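Local coordinates for N-acetyltransferase family protein (Bacillus anthracis, PDB 3LNB) that transfers acetyl groups from acetyl-coenzyme A to arylamines and inactivates the antibacterial drug sulfamethoxazole, at residues 142-146 / 147-151. The protein carries 1 engineered substitution. Numbering follows the deposited sequence.
Sequences ILHHN and KKDYV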
# COMPACT_ATOMS: atom_id res chain seq x y z
N ILE A 142 -3.48 7.49 -9.56
CA ILE A 142 -4.02 7.31 -10.90
C ILE A 142 -2.95 7.91 -11.83
O ILE A 142 -2.55 9.05 -11.66
CB ILE A 142 -5.36 8.06 -11.10
CG1 ILE A 142 -6.40 7.51 -10.13
CG2 ILE A 142 -5.83 7.90 -12.54
CD1 ILE A 142 -6.66 6.02 -10.25
N LEU A 143 -2.49 7.10 -12.78
CA LEU A 143 -1.46 7.52 -13.72
C LEU A 143 -2.00 7.61 -15.14
O LEU A 143 -2.70 6.70 -15.60
CB LEU A 143 -0.29 6.52 -13.72
CG LEU A 143 0.69 6.66 -14.90
CD1 LEU A 143 1.63 7.82 -14.64
CD2 LEU A 143 1.49 5.38 -15.09
N HIS A 144 -1.67 8.70 -15.83
CA HIS A 144 -2.10 8.87 -17.21
C HIS A 144 -0.86 8.70 -18.07
O HIS A 144 0.11 9.44 -17.94
CB HIS A 144 -2.68 10.26 -17.45
CG HIS A 144 -3.39 10.38 -18.76
ND1 HIS A 144 -4.59 9.76 -19.01
CD2 HIS A 144 -3.04 11.00 -19.91
CE1 HIS A 144 -4.95 9.98 -20.26
NE2 HIS A 144 -4.02 10.72 -20.83
N HIS A 145 -0.90 7.71 -18.96
CA HIS A 145 0.24 7.43 -19.83
C HIS A 145 -0.20 7.01 -21.23
O HIS A 145 -0.93 6.04 -21.39
CB HIS A 145 1.10 6.33 -19.20
CG HIS A 145 2.24 5.89 -20.07
ND1 HIS A 145 3.33 6.70 -20.33
CD2 HIS A 145 2.44 4.76 -20.77
CE1 HIS A 145 4.14 6.08 -21.16
NE2 HIS A 145 3.63 4.90 -21.45
N ASN A 146 0.27 7.75 -22.23
CA ASN A 146 -0.06 7.44 -23.62
C ASN A 146 -1.56 7.29 -23.83
O ASN A 146 -2.02 6.27 -24.36
CB ASN A 146 0.62 6.15 -24.06
CG ASN A 146 2.11 6.29 -24.21
OD1 ASN A 146 2.80 5.34 -24.58
ND2 ASN A 146 2.62 7.49 -23.92
N LYS A 147 -2.32 8.29 -23.40
CA LYS A 147 -3.76 8.30 -23.56
C LYS A 147 -4.52 7.26 -22.74
O LYS A 147 -5.71 7.04 -22.96
CB LYS A 147 -4.12 8.13 -25.03
CG LYS A 147 -3.39 9.10 -25.95
CD LYS A 147 -4.08 9.17 -27.29
CE LYS A 147 -4.16 7.80 -27.94
NZ LYS A 147 -5.05 7.83 -29.13
N LYS A 148 -3.84 6.61 -21.80
CA LYS A 148 -4.48 5.59 -20.97
C LYS A 148 -4.30 5.85 -19.48
O LYS A 148 -3.26 6.36 -19.05
CB LYS A 148 -3.92 4.21 -21.32
CG LYS A 148 -4.37 3.68 -22.67
CD LYS A 148 -3.90 2.25 -22.85
CE LYS A 148 -2.59 2.19 -23.61
NZ LYS A 148 -2.84 2.31 -25.07
N ASP A 149 -5.31 5.48 -18.69
CA ASP A 149 -5.26 5.64 -17.25
C ASP A 149 -4.97 4.30 -16.58
O ASP A 149 -5.43 3.26 -17.04
CB ASP A 149 -6.58 6.17 -16.70
CG ASP A 149 -6.76 7.65 -16.95
OD1 ASP A 149 -5.75 8.36 -17.12
OD2 ASP A 149 -7.92 8.12 -16.94
N TYR A 150 -4.21 4.35 -15.50
CA TYR A 150 -3.86 3.15 -14.75
C TYR A 150 -3.96 3.42 -13.26
O TYR A 150 -3.75 4.54 -12.81
CB TYR A 150 -2.43 2.71 -15.02
CG TYR A 150 -2.12 2.39 -16.46
CD1 TYR A 150 -1.96 3.40 -17.40
CD2 TYR A 150 -1.98 1.06 -16.87
CE1 TYR A 150 -1.65 3.11 -18.72
CE2 TYR A 150 -1.67 0.76 -18.19
CZ TYR A 150 -1.51 1.78 -19.11
OH TYR A 150 -1.19 1.49 -20.41
N VAL A 151 -4.29 2.38 -12.51
CA VAL A 151 -4.32 2.51 -11.06
C VAL A 151 -2.94 2.04 -10.61
O VAL A 151 -2.45 1.00 -11.06
CB VAL A 151 -5.39 1.60 -10.41
CG1 VAL A 151 -5.07 1.40 -8.91
CG2 VAL A 151 -6.77 2.24 -10.56
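With its CG swung away from the backbone N (chi1 -168°), the imidazole of His144 leans across to Asp149, whose carboxylate, set beside its own backbone N (chi1 -77°), reaches back to meet it. ND1 of His144 donates to OD1 of Asp149 at 2.6 Å in an almost straight bond. The acceptor lies in the ring plane, yet the proton comes from above the carboxylate plane, the two groups being turned 67° against each other. This short bond probably keeps a proton on ND1 and may, with the carboxylate so close, favour the charged ring. Toward the other end of the same face, CD1 of Ile142 rests 3.8 Å from CG2 of Val151, and both residues pack on Phe221 of strand 216-225. Leu143 and Tyr150 occupy the opposite face, where the tyrosine ring turns its edge to Leu143 O, CD1 standing 3.8 Å from that oxygen; Phe52 meets this ring and stacks on that of His145. Between the two faces, Leu143 and Tyr150 exchange two backbone hydrogen bonds, as do His145 and Lys148, the bond from Lys148 N to His145 O (3.0 Å) being the more bent of that second pair. Asn146 and Lys147 take left-handed backbone conformations at the bend. The whole exemplifies a β-hairpin with a two-residue loop in a type I' turn, here joining strands 131-145 and 148-152 of the large antiparallel sheet.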